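Local coordinates for protein histone-lysine N-methyltransferase, H3 lysine-9 specific SUVH4 (PDB 4QEO) that methylates histone H3 with S-adenosyl-L-methionine as donor, binds methylated DNA and sustains gene silencing through non-CG DNA methylation, at residues T290-R295 / C304-L309; Y316-D321 / K343-T348; D321-E326 / A377-C382; V330-G335 / C471-H476; L353-E358 / E373-G378. All coordinates share one frame; numbering follows the deposited sequence.

In the fold
Contacts 1 and 2 lie wholly within the Pre-SET region, contacts 3 and 4 tie that region to the SET domain, and contact 5 falls within SET. Along the chain contact 1 closes first, contact 2 crosses both 3 and 4, and contact 5 is nested inside the loop closed by contact 4. Contacts 2 and 3 have centres about 8 Å apart, share D321 and meet on the two-stranded sheet 316-317/323-324. Contacts 1, 2 and 4 draw on the triangular zinc cluster, whereas contact 5, its centre about 29 Å from that of contact 1, shares A377 and G378 with contact 3. The series thus runs from the zinc cluster into the SET domain, both of which methyltransferase activity requires.

Contact 1 (T290-R295 / C304-L309); sequences TGCNCR and CACAKL. With ZN (zinc ion), chain H; ZN (zinc ion), chain F.
The G291 peptide is a flat group that comes up loosely to helix 305-309, its carbonyl C lying 4.3 Å from C306 SG and its O near the A305 methyl; no ring or side-chain amide takes part, and thiolates on two zinc ions do the joining. C292 SG bridges the pair, 2.4 Å from the zinc ion of chain H and 2.3 Å from that of chain F. With chi1 at 67° its sulfur stands between the backbone N and the carbonyl carbon, while C292 CB lies 3.7 Å from C304 SG and 3.6 Å from C306 SG. C294 SG and C304 SG bind the chain H zinc ion, where C298 is the fourth ligand. C306 SG reaches the chain F zinc ion at 2.1 Å, a site completed by C334 and C338. Such sharing of cysteines is characteristic of the triangular three-zinc cluster of Pre-SET domains. C304 is also the N-cap of the helix: its SG accepts a weak bond of 3.6 Å from A307 N, which ties the helix start to the metal. Beyond the cluster, C306 packs on N346 in the loop between strands 331-332 and 357-361, and A307 touches F314 shortly before strand 316-317.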
# COMPACT_ATOMS: atom_id res chain seq x y z
N THR A 290 -29.45 13.68 -10.53
CA THR A 290 -30.74 13.18 -10.08
C THR A 290 -30.59 12.17 -8.95
O THR A 290 -31.32 12.20 -7.97
CB THR A 290 -31.53 12.53 -11.24
OG1 THR A 290 -31.87 13.54 -12.19
CG2 THR A 290 -32.80 11.88 -10.71
N GLY A 291 -29.63 11.27 -9.11
CA GLY A 291 -29.35 10.29 -8.08
C GLY A 291 -30.22 9.05 -8.17
O GLY A 291 -31.08 8.94 -9.05
N CYS A 292 -29.98 8.11 -7.26
CA CYS A 292 -30.65 6.81 -7.26
C CYS A 292 -31.76 6.76 -6.21
O CYS A 292 -31.84 7.62 -5.34
CB CYS A 292 -29.63 5.70 -7.00
SG CYS A 292 -28.88 5.71 -5.33
N ASN A 293 -32.60 5.73 -6.28
CA ASN A 293 -33.75 5.65 -5.37
C ASN A 293 -33.63 4.56 -4.32
O ASN A 293 -34.62 4.19 -3.69
CB ASN A 293 -35.06 5.48 -6.16
CG ASN A 293 -35.14 4.15 -6.86
OD1 ASN A 293 -35.35 3.11 -6.24
ND2 ASN A 293 -34.99 4.17 -8.18
N CYS A 294 -32.42 4.04 -4.12
CA CYS A 294 -32.21 2.96 -3.16
C CYS A 294 -32.47 3.44 -1.73
O CYS A 294 -32.33 4.61 -1.43
CB CYS A 294 -30.78 2.42 -3.29
SG CYS A 294 -30.30 2.01 -4.99
N ARG A 295 -32.85 2.52 -0.85
CA ARG A 295 -33.02 2.85 0.56
C ARG A 295 -31.87 2.28 1.39
O ARG A 295 -31.47 1.14 1.19
CB ARG A 295 -34.35 2.28 1.07
CG ARG A 295 -35.59 2.94 0.50
CD ARG A 295 -36.80 2.04 0.68
NE ARG A 295 -36.78 1.35 1.96
CZ ARG A 295 -37.73 1.44 2.88
NH1 ARG A 295 -38.81 2.18 2.66
NH2 ARG A 295 -37.62 0.77 4.02
N CYS A 304 -29.97 0.32 -8.75
CA CYS A 304 -29.24 1.56 -8.55
C CYS A 304 -28.72 2.24 -9.82
O CYS A 304 -27.85 1.71 -10.50
CB CYS A 304 -28.05 1.34 -7.61
SG CYS A 304 -27.21 2.90 -7.24
N ALA A 305 -29.24 3.44 -10.09
CA ALA A 305 -28.82 4.25 -11.23
C ALA A 305 -27.36 4.70 -11.16
O ALA A 305 -26.71 4.95 -12.18
CB ALA A 305 -29.72 5.47 -11.35
N CYS A 306 -26.84 4.84 -9.95
CA CYS A 306 -25.47 5.34 -9.81
C CYS A 306 -24.50 4.25 -10.30
O CYS A 306 -23.52 4.52 -11.02
CB CYS A 306 -25.21 5.83 -8.38
SG CYS A 306 -26.45 7.09 -7.75
N ALA A 307 -24.81 3.00 -9.96
CA ALA A 307 -24.07 1.86 -10.49
C ALA A 307 -24.09 1.87 -12.01
O ALA A 307 -23.06 1.70 -12.66
CB ALA A 307 -24.66 0.56 -9.97
N LYS A 308 -25.29 2.09 -12.57
CA LYS A 308 -25.46 2.16 -14.02
C LYS A 308 -24.55 3.23 -14.61
O LYS A 308 -23.94 3.03 -15.67
CB LYS A 308 -26.92 2.45 -14.37
CG LYS A 308 -27.87 1.33 -14.01
CD LYS A 308 -29.28 1.63 -14.51
CE LYS A 308 -30.22 0.48 -14.24
NZ LYS A 308 -29.69 -0.80 -14.79
N LEU A 309 -24.46 4.37 -13.93
CA LEU A 309 -23.54 5.42 -14.33
C LEU A 309 -22.10 4.90 -14.36
O LEU A 309 -21.31 5.31 -15.20
CB LEU A 309 -23.62 6.62 -13.39
CG LEU A 309 -24.72 7.66 -13.60
CD1 LEU A 309 -24.66 8.71 -12.51
CD2 LEU A 309 -24.62 8.30 -14.98
ZN ZN H . -28.38 3.41 -5.32
ZN ZN F . -27.00 6.95 -5.69

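Contact 2 (Y316-D321 / K343-T348); sequences YVDLND and KCVNRT. With ZN (zinc ion), chain G.
T348 CB stands over the centre of the Y316 ring, 3.3 Å from the centroid and 8° off its normal, a CH-pi contact that joins strand 316-317 to the 3-10 segment at V345-T348 of the Pre-SET domain. T348 OG1 lies over the same face, toward CG, and N346 OD1 comes to the ring edge at 3.8 Å from Y316 CD2, its amide plane turned 59° from the ring. V345 spreads its two methyls along the strand and the inverse gamma turn centred on D318: CG1 lies 3.8 Å from Y316 CB and CG2 3.6 Å from D318 CG. Second-shell bonds position these groups. T348 OG1, beside its own backbone N at chi1 -68°, donates back to V345 O in the carbonyl plane. N346 ND2 is held by F332 O, although its buried OD1 has no hydrogen-bond partner in the model, and Y316 OH reaches E333 OE2. Just before the 3-10 segment, C344 SG binds the chain G zinc ion, together with C298, C334 and C340, and accepts a weak bond from N346 N. A water finally spans the two segments, donating to D321 O at 2.8 Å and to T348 OG1 at 3.2 Å.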
# COMPACT_ATOMS: atom_id res chain seq x y z
N TYR A 316 -16.60 0.65 -5.79
CA TYR A 316 -16.05 0.38 -4.47
C TYR A 316 -16.52 -0.96 -3.96
O TYR A 316 -17.64 -1.38 -4.25
CB TYR A 316 -16.48 1.43 -3.45
CG TYR A 316 -16.05 2.85 -3.75
CD1 TYR A 316 -14.73 3.26 -3.56
CD2 TYR A 316 -16.98 3.79 -4.18
CE1 TYR A 316 -14.35 4.56 -3.82
CE2 TYR A 316 -16.61 5.09 -4.44
CZ TYR A 316 -15.29 5.47 -4.26
OH TYR A 316 -14.94 6.77 -4.52
N VAL A 317 -15.66 -1.61 -3.18
CA VAL A 317 -16.03 -2.82 -2.47
C VAL A 317 -16.16 -2.48 -0.99
O VAL A 317 -15.48 -1.58 -0.49
CB VAL A 317 -15.01 -3.97 -2.71
CG1 VAL A 317 -13.70 -3.71 -1.99
CG2 VAL A 317 -15.60 -5.30 -2.28
N ASP A 318 -17.05 -3.18 -0.30
CA ASP A 318 -17.34 -2.91 1.10
C ASP A 318 -16.35 -3.63 1.99
O ASP A 318 -16.69 -4.63 2.62
CB ASP A 318 -18.76 -3.36 1.44
CG ASP A 318 -19.17 -2.96 2.84
OD1 ASP A 318 -18.47 -2.12 3.44
OD2 ASP A 318 -20.19 -3.48 3.34
N LEU A 319 -15.13 -3.11 2.05
CA LEU A 319 -14.08 -3.76 2.81
C LEU A 319 -13.27 -2.66 3.47
O LEU A 319 -12.93 -1.66 2.83
CB LEU A 319 -13.20 -4.59 1.88
CG LEU A 319 -11.96 -5.27 2.47
CD1 LEU A 319 -12.37 -6.34 3.48
CD2 LEU A 319 -11.09 -5.86 1.36
N ASN A 320 -12.97 -2.83 4.76
CA ASN A 320 -12.19 -1.84 5.48
C ASN A 320 -12.82 -0.45 5.32
O ASN A 320 -12.12 0.53 5.06
CB ASN A 320 -10.73 -1.80 4.98
CG ASN A 320 -10.05 -3.17 5.01
OD1 ASN A 320 -9.23 -3.48 4.14
ND2 ASN A 320 -10.38 -3.99 6.00
N ASP A 321 -14.15 -0.39 5.42
CA ASP A 321 -14.90 0.86 5.29
C ASP A 321 -14.90 1.44 3.88
O ASP A 321 -15.22 2.62 3.69
CB ASP A 321 -14.43 1.91 6.30
CG ASP A 321 -14.73 1.51 7.73
OD1 ASP A 321 -15.87 1.06 7.98
OD2 ASP A 321 -13.83 1.63 8.58
N LYS A 343 -23.88 5.83 4.98
CA LYS A 343 -23.10 4.60 5.10
C LYS A 343 -22.93 3.89 3.76
O LYS A 343 -22.18 2.92 3.67
CB LYS A 343 -23.76 3.65 6.11
CG LYS A 343 -23.55 4.04 7.57
CD LYS A 343 -24.18 3.01 8.51
CE LYS A 343 -24.12 3.43 9.98
NZ LYS A 343 -24.96 2.54 10.85
N CYS A 344 -23.63 4.36 2.73
CA CYS A 344 -23.58 3.71 1.42
C CYS A 344 -22.14 3.56 0.94
O CYS A 344 -21.34 4.49 1.06
CB CYS A 344 -24.38 4.50 0.36
SG CYS A 344 -24.27 3.78 -1.30
N VAL A 345 -21.81 2.38 0.42
CA VAL A 345 -20.42 2.13 0.01
C VAL A 345 -20.09 2.97 -1.23
O VAL A 345 -18.93 3.35 -1.46
CB VAL A 345 -20.15 0.63 -0.19
CG1 VAL A 345 -18.68 0.37 -0.48
CG2 VAL A 345 -20.56 -0.12 1.06
N ASN A 346 -21.12 3.31 -1.99
CA ASN A 346 -20.93 4.20 -3.13
C ASN A 346 -20.83 5.67 -2.73
O ASN A 346 -20.88 6.55 -3.58
CB ASN A 346 -21.97 3.97 -4.22
CG ASN A 346 -21.46 4.37 -5.59
OD1 ASN A 346 -20.32 4.09 -5.95
ND2 ASN A 346 -22.29 5.08 -6.36
N ARG A 347 -20.65 5.93 -1.44
CA ARG A 347 -20.23 7.23 -0.97
C ARG A 347 -18.83 7.14 -0.32
O ARG A 347 -18.48 7.98 0.50
CB ARG A 347 -21.23 7.78 0.06
CG ARG A 347 -22.66 7.94 -0.46
CD ARG A 347 -23.57 8.42 0.66
NE ARG A 347 -24.96 8.67 0.24
CZ ARG A 347 -25.39 9.84 -0.24
NH1 ARG A 347 -24.55 10.84 -0.41
NH2 ARG A 347 -26.67 9.99 -0.56
N THR A 348 -18.04 6.13 -0.69
CA THR A 348 -16.73 5.93 -0.04
C THR A 348 -15.86 7.18 0.22
O THR A 348 -15.42 7.38 1.36
CB THR A 348 -15.91 4.83 -0.75
OG1 THR A 348 -16.57 3.57 -0.53
CG2 THR A 348 -14.47 4.75 -0.20
ZN ZN G . -25.94 4.99 -2.48
O HOH W 1 -17.67 3.06 2.46

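Contact 3 (D321-E326 / A377-C382); sequences DGRLIE and AGSPVC
L324 N donates to G378 O over 2.7 Å at 165°, and R323 CA adds a CA-H...O contact of 3.4 Å to the same oxygen, so the end of the two-stranded Pre-SET hairpin is pinned to the SET-domain turn that leads into strand 380-383. The two segments come very close here: a CB on G378 would run into L324 O. G322 O, buried without a hydrogen-bond partner in the model, lies 3.6 Å from P380 CD. The main side chain is R323. Its chain bends at chi3 (70°), which carries the guanidinium back to A377, where NE donates to A377 O at 2.8 Å, the oxygen a little out of the guanidinium plane and the donor tilted from the carbonyl plane. NH2 adds a weak second bond to A377 O at 3.1 Å, so one buried carbonyl takes two donors from one arginine. NH1 turns instead to N320 OD1, which helps to fix the rotation of the group. Nearer the backbone, R323 CG passes S379 OG at 3.8 Å, while that hydroxyl is bonded to P376 O. A leucine in place of R323 would remove these donors and would probably leave A377 O and N320 OD1 without their mates inside the protein. Around the contact, helix 10-30 covers R323 and I325 through L26 and L27, L324 packs on F468 and Q470 of strand 467-473, and P380 rests on F487 of strand 483-488, beside the classic beta bulge at V381 and C382, which both face L486.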
# COMPACT_ATOMS: atom_id res chain seq x y z
N ASP A 321 -14.15 -0.39 5.42
CA ASP A 321 -14.90 0.86 5.29
C ASP A 321 -14.90 1.44 3.88
O ASP A 321 -15.22 2.62 3.69
CB ASP A 321 -14.43 1.91 6.30
CG ASP A 321 -14.73 1.51 7.73
OD1 ASP A 321 -15.87 1.06 7.98
OD2 ASP A 321 -13.83 1.63 8.58
N GLY A 322 -14.55 0.62 2.90
CA GLY A 322 -14.70 1.00 1.50
C GLY A 322 -13.37 1.18 0.79
O GLY A 322 -12.55 2.00 1.21
N ARG A 323 -13.17 0.44 -0.29
CA ARG A 323 -11.92 0.50 -1.05
C ARG A 323 -12.22 0.55 -2.55
O ARG A 323 -13.07 -0.20 -3.05
CB ARG A 323 -11.01 -0.68 -0.71
CG ARG A 323 -10.29 -0.53 0.65
CD ARG A 323 -9.66 -1.85 1.15
NE ARG A 323 -8.51 -2.26 0.35
CZ ARG A 323 -7.76 -3.34 0.61
NH1 ARG A 323 -8.03 -4.11 1.66
NH2 ARG A 323 -6.73 -3.63 -0.18
N LEU A 324 -11.56 1.46 -3.24
CA LEU A 324 -11.71 1.57 -4.69
C LEU A 324 -11.05 0.37 -5.31
O LEU A 324 -9.90 0.06 -5.00
CB LEU A 324 -11.06 2.85 -5.20
CG LEU A 324 -11.15 3.11 -6.70
CD1 LEU A 324 -12.62 3.33 -7.12
CD2 LEU A 324 -10.31 4.33 -7.04
N ILE A 325 -11.77 -0.33 -6.18
CA ILE A 325 -11.23 -1.54 -6.79
C ILE A 325 -10.10 -1.22 -7.77
O ILE A 325 -9.07 -1.89 -7.77
CB ILE A 325 -12.35 -2.37 -7.46
CG1 ILE A 325 -13.30 -2.92 -6.40
CG2 ILE A 325 -11.76 -3.51 -8.28
CD1 ILE A 325 -14.61 -3.43 -6.93
N GLU A 326 -10.31 -0.21 -8.61
CA GLU A 326 -9.31 0.20 -9.59
C GLU A 326 -9.60 1.61 -10.10
O GLU A 326 -10.73 2.09 -10.04
CB GLU A 326 -9.29 -0.78 -10.76
CG GLU A 326 -10.60 -0.80 -11.54
CD GLU A 326 -10.64 -1.88 -12.60
OE1 GLU A 326 -9.71 -1.93 -13.44
OE2 GLU A 326 -11.60 -2.69 -12.59
N ALA A 377 -4.45 -0.52 0.08
CA ALA A 377 -4.57 -0.06 -1.30
C ALA A 377 -6.04 0.06 -1.68
O ALA A 377 -6.82 -0.86 -1.46
CB ALA A 377 -3.87 -1.04 -2.24
N GLY A 378 -6.42 1.20 -2.26
CA GLY A 378 -7.79 1.45 -2.63
C GLY A 378 -8.51 2.33 -1.63
O GLY A 378 -9.61 2.79 -1.90
N SER A 379 -7.91 2.56 -0.47
CA SER A 379 -8.54 3.37 0.56
C SER A 379 -8.45 4.82 0.14
O SER A 379 -7.42 5.25 -0.41
CB SER A 379 -7.88 3.20 1.93
OG SER A 379 -7.95 1.86 2.40
N PRO A 380 -9.53 5.58 0.38
CA PRO A 380 -9.44 7.03 0.14
C PRO A 380 -8.58 7.68 1.20
O PRO A 380 -8.66 7.32 2.38
CB PRO A 380 -10.89 7.49 0.27
CG PRO A 380 -11.52 6.48 1.18
CD PRO A 380 -10.86 5.17 0.86
N VAL A 381 -7.74 8.61 0.78
CA VAL A 381 -6.98 9.43 1.72
C VAL A 381 -7.66 10.79 1.91
O VAL A 381 -7.95 11.18 3.05
CB VAL A 381 -5.51 9.60 1.28
CG1 VAL A 381 -4.77 10.54 2.24
CG2 VAL A 381 -4.82 8.25 1.23
N CYS A 382 -7.93 11.51 0.83
CA CYS A 382 -8.65 12.79 1.02
C CYS A 382 -9.05 13.40 -0.28
O CYS A 382 -8.43 13.13 -1.29
CB CYS A 382 -7.78 13.82 1.75
SG CYS A 382 -6.22 14.16 0.91

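Contact 4 (V330-G335 / C471-H476); sequences VVFECG and CVLSSH. With ZN (zinc ion), chain F; ZN (zinc ion), chain G.
Strand 331-332 of the Pre-SET region adds itself, in parallel, to the edge of a SET-domain sheet by pairing with strand 467-473. V331 is paired with V472 and F332 with L473, and three backbone bonds make the ladder: V331 N to C471 O at 2.9 Å, L473 N to V331 O at 2.9 Å and E333 N to L473 O at 2.8 Å. On one face F332 and L473 lie side by side and point the same way, with F332 CE1 3.8 Å from L473 CD1. V330 CG2, anti to its own N because chi1 is 67°, comes to 3.9 Å from L473 CG. V331 and V472 project from the other face. The E333 carboxylate carbon CD lies 3.7 Å from V472 CG1, and its buried charge is met by a salt bridge to R483 and by hydrogen bonds from Q350 and S349. The two segments stay close as far as G335, where a CB would collide with S474 O. C334, one residue earlier, points its CB away from the SET strand, its SG binding the chain G zinc ion at 2.2 Å and the chain F zinc ion at 2.5 Å. A thiolate bridging two metals is typical of the triangular zinc cluster of Pre-SET domains, which this strand links to SET.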
# COMPACT_ATOMS: atom_id res chain seq x y z
N VAL A 330 -13.53 8.30 -14.40
CA VAL A 330 -14.33 8.98 -13.38
C VAL A 330 -15.14 7.99 -12.56
O VAL A 330 -15.62 6.98 -13.07
CB VAL A 330 -15.23 10.09 -14.00
CG1 VAL A 330 -16.31 9.47 -14.87
CG2 VAL A 330 -15.86 10.97 -12.91
N VAL A 331 -15.27 8.26 -11.27
CA VAL A 331 -16.11 7.45 -10.39
C VAL A 331 -17.40 8.22 -10.12
O VAL A 331 -17.36 9.43 -9.87
CB VAL A 331 -15.38 7.09 -9.06
CG1 VAL A 331 -16.34 6.55 -8.01
CG2 VAL A 331 -14.26 6.09 -9.30
N PHE A 332 -18.54 7.54 -10.21
CA PHE A 332 -19.83 8.17 -9.98
C PHE A 332 -20.39 7.75 -8.63
O PHE A 332 -20.91 6.65 -8.47
CB PHE A 332 -20.83 7.80 -11.07
CG PHE A 332 -20.53 8.43 -12.41
CD1 PHE A 332 -20.98 9.70 -12.71
CD2 PHE A 332 -19.84 7.73 -13.38
CE1 PHE A 332 -20.73 10.28 -13.95
CE2 PHE A 332 -19.58 8.29 -14.62
CZ PHE A 332 -20.03 9.57 -14.91
N GLU A 333 -20.27 8.64 -7.65
CA GLU A 333 -20.74 8.36 -6.32
C GLU A 333 -22.18 8.82 -6.13
O GLU A 333 -22.67 9.71 -6.84
CB GLU A 333 -19.85 9.05 -5.28
CG GLU A 333 -18.56 8.29 -4.97
CD GLU A 333 -17.75 8.91 -3.84
OE1 GLU A 333 -18.16 9.95 -3.29
OE2 GLU A 333 -16.69 8.35 -3.51
N CYS A 334 -22.83 8.20 -5.16
CA CYS A 334 -24.13 8.67 -4.70
C CYS A 334 -23.99 10.09 -4.16
O CYS A 334 -22.93 10.49 -3.65
CB CYS A 334 -24.69 7.72 -3.64
SG CYS A 334 -25.18 6.06 -4.27
N GLY A 335 -25.05 10.87 -4.31
CA GLY A 335 -25.01 12.29 -3.99
C GLY A 335 -26.17 12.77 -3.14
O GLY A 335 -26.87 11.97 -2.53
N CYS A 471 -10.74 11.21 -10.24
CA CYS A 471 -11.85 12.14 -10.42
C CYS A 471 -13.16 11.49 -9.99
O CYS A 471 -13.45 10.36 -10.37
CB CYS A 471 -11.95 12.62 -11.87
SG CYS A 471 -10.68 13.83 -12.34
N VAL A 472 -13.93 12.21 -9.18
CA VAL A 472 -15.19 11.70 -8.67
C VAL A 472 -16.31 12.72 -8.91
O VAL A 472 -16.13 13.90 -8.61
CB VAL A 472 -15.11 11.43 -7.15
CG1 VAL A 472 -16.45 10.93 -6.62
CG2 VAL A 472 -13.99 10.44 -6.84
N LEU A 473 -17.43 12.26 -9.47
CA LEU A 473 -18.65 13.07 -9.56
C LEU A 473 -19.70 12.52 -8.60
O LEU A 473 -19.94 11.31 -8.54
CB LEU A 473 -19.19 13.07 -10.99
CG LEU A 473 -18.35 13.82 -12.03
CD1 LEU A 473 -18.80 13.48 -13.45
CD2 LEU A 473 -18.40 15.32 -11.80
N SER A 474 -20.33 13.40 -7.83
CA SER A 474 -21.36 12.96 -6.87
C SER A 474 -22.51 13.94 -6.81
O SER A 474 -23.68 13.54 -6.86
CB SER A 474 -20.77 12.81 -5.46
OG SER A 474 -19.97 13.94 -5.10
N SER A 475 -22.19 15.23 -6.68
CA SER A 475 -23.25 16.24 -6.60
C SER A 475 -23.69 16.75 -7.96
O SER A 475 -24.77 17.33 -8.08
CB SER A 475 -22.85 17.41 -5.71
OG SER A 475 -21.82 18.17 -6.33
N HIS A 476 -22.88 16.53 -8.99
CA HIS A 476 -23.24 16.92 -10.36
C HIS A 476 -22.48 16.09 -11.39
O HIS A 476 -21.69 15.22 -11.04
CB HIS A 476 -22.98 18.41 -10.59
CG HIS A 476 -21.54 18.80 -10.44
ND1 HIS A 476 -20.57 18.42 -11.35
CD2 HIS A 476 -20.91 19.53 -9.50
CE1 HIS A 476 -19.40 18.91 -10.97
NE2 HIS A 476 -19.58 19.59 -9.85
ZN ZN F . -27.00 6.95 -5.69
ZN ZN G . -25.94 4.99 -2.48

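Contact 5 (L353-E358 / E373-G378); sequences LRFNLE and EYIPAG
The F355 ring is sandwiched between two aliphatic groups. I375 CG1 stands over one face, 3.8 Å from the ring centroid and 9° off the normal, a CH-pi contact, while CB of the preceding R354 covers the opposite face. The second branch of the isoleucine, CG2, lies on the same side as CG1, beyond the CZ end of the ring, 3.7 Å from F355 CZ, and Y374 O approaches F355 CE1 obliquely at 3.6 Å. The carboxylate of E373 sits at the ring edge. Its OE1 accepts from N356 N over 2.6 Å, through the lone pair anti to the other oxygen; N356 ND2 is also near OE1, but at a poor angle, with the amide and carboxylate planes 21° apart. E373 gets there with chi1 at 22°, well away from a staggered position, which suggests some strain. An alanine at F355 would take away the ring that I375 and R354 CB pack against and would probably open a gap between them, leaving the isoleucine freer to turn. The contact lies just beyond the open end of the antiparallel hairpin of strands 357-361 and 367-371, where N356 and W372 bond through their backbones, and I375 does so with I492 as the chain runs on toward strand 380-383.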
# COMPACT_ATOMS: atom_id res chain seq x y z
N LEU A 353 -12.25 11.18 7.71
CA LEU A 353 -10.86 10.76 7.65
C LEU A 353 -10.69 9.50 8.50
O LEU A 353 -11.06 9.48 9.67
CB LEU A 353 -9.95 11.90 8.12
CG LEU A 353 -8.47 11.57 8.26
CD1 LEU A 353 -7.90 11.12 6.93
CD2 LEU A 353 -7.73 12.80 8.78
N ARG A 354 -10.17 8.45 7.88
CA ARG A 354 -10.07 7.14 8.51
C ARG A 354 -8.76 6.92 9.23
O ARG A 354 -8.64 5.97 9.99
CB ARG A 354 -10.15 6.02 7.47
CG ARG A 354 -11.41 5.93 6.65
CD ARG A 354 -11.14 5.11 5.39
NE ARG A 354 -12.36 4.69 4.71
CZ ARG A 354 -13.19 5.52 4.08
NH1 ARG A 354 -12.93 6.82 4.04
NH2 ARG A 354 -14.27 5.05 3.49
N PHE A 355 -7.75 7.75 8.96
CA PHE A 355 -6.39 7.43 9.42
C PHE A 355 -5.77 8.54 10.26
O PHE A 355 -6.05 9.72 10.06
CB PHE A 355 -5.45 7.16 8.23
CG PHE A 355 -6.00 6.18 7.23
CD1 PHE A 355 -5.99 4.83 7.48
CD2 PHE A 355 -6.50 6.63 6.02
CE1 PHE A 355 -6.49 3.93 6.56
CE2 PHE A 355 -7.01 5.74 5.09
CZ PHE A 355 -7.01 4.38 5.36
N ASN A 356 -4.89 8.14 11.18
CA ASN A 356 -4.11 9.08 11.96
C ASN A 356 -2.91 9.55 11.14
O ASN A 356 -2.02 8.77 10.85
CB ASN A 356 -3.66 8.43 13.27
CG ASN A 356 -4.84 8.08 14.17
OD1 ASN A 356 -5.69 8.91 14.45
ND2 ASN A 356 -4.89 6.82 14.63
N LEU A 357 -2.91 10.82 10.77
CA LEU A 357 -1.87 11.36 9.91
C LEU A 357 -1.07 12.42 10.62
O LEU A 357 -1.46 12.92 11.68
CB LEU A 357 -2.50 11.98 8.66
CG LEU A 357 -3.43 11.08 7.85
CD1 LEU A 357 -3.91 11.81 6.61
CD2 LEU A 357 -2.75 9.77 7.47
N GLU A 358 0.04 12.79 10.01
CA GLU A 358 0.90 13.81 10.58
C GLU A 358 1.49 14.66 9.46
O GLU A 358 1.88 14.13 8.42
CB GLU A 358 2.02 13.14 11.40
CG GLU A 358 3.07 14.10 11.92
CD GLU A 358 4.30 13.38 12.48
OE1 GLU A 358 4.32 12.13 12.49
OE2 GLU A 358 5.26 14.07 12.90
N GLU A 373 -0.60 4.86 10.75
CA GLU A 373 -1.15 3.51 10.66
C GLU A 373 -1.14 3.00 9.22
O GLU A 373 -0.91 3.76 8.28
CB GLU A 373 -2.57 3.45 11.24
CG GLU A 373 -3.29 4.78 11.28
CD GLU A 373 -4.72 4.67 11.76
OE1 GLU A 373 -5.38 5.71 11.96
OE2 GLU A 373 -5.20 3.53 11.93
N TYR A 374 -1.42 1.72 9.08
CA TYR A 374 -1.46 1.06 7.78
C TYR A 374 -2.60 1.60 6.93
O TYR A 374 -3.71 1.80 7.43
CB TYR A 374 -1.60 -0.45 7.99
CG TYR A 374 -0.31 -1.10 8.48
CD1 TYR A 374 0.72 -1.39 7.60
CD2 TYR A 374 -0.13 -1.40 9.83
CE1 TYR A 374 1.90 -1.98 8.04
CE2 TYR A 374 1.05 -1.98 10.28
CZ TYR A 374 2.06 -2.26 9.38
OH TYR A 374 3.23 -2.85 9.82
N ILE A 375 -2.31 1.86 5.66
CA ILE A 375 -3.32 2.28 4.69
C ILE A 375 -3.46 1.24 3.56
O ILE A 375 -2.54 1.08 2.74
CB ILE A 375 -3.00 3.65 4.08
CG1 ILE A 375 -2.87 4.70 5.19
CG2 ILE A 375 -4.06 4.05 3.07
CD1 ILE A 375 -2.55 6.09 4.69
N PRO A 376 -4.59 0.52 3.52
CA PRO A 376 -4.79 -0.49 2.48
C PRO A 376 -4.95 0.15 1.10
O PRO A 376 -5.53 1.24 0.98
CB PRO A 376 -6.10 -1.17 2.90
CG PRO A 376 -6.25 -0.87 4.36
CD PRO A 376 -5.68 0.51 4.52
N ALA A 377 -4.45 -0.52 0.08
CA ALA A 377 -4.57 -0.06 -1.30
C ALA A 377 -6.04 0.06 -1.68
O ALA A 377 -6.82 -0.86 -1.46
CB ALA A 377 -3.87 -1.04 -2.24
N GLY A 378 -6.42 1.20 -2.26
CA GLY A 378 -7.79 1.45 -2.63
C GLY A 378 -8.51 2.33 -1.63
O GLY A 378 -9.61 2.79 -1.90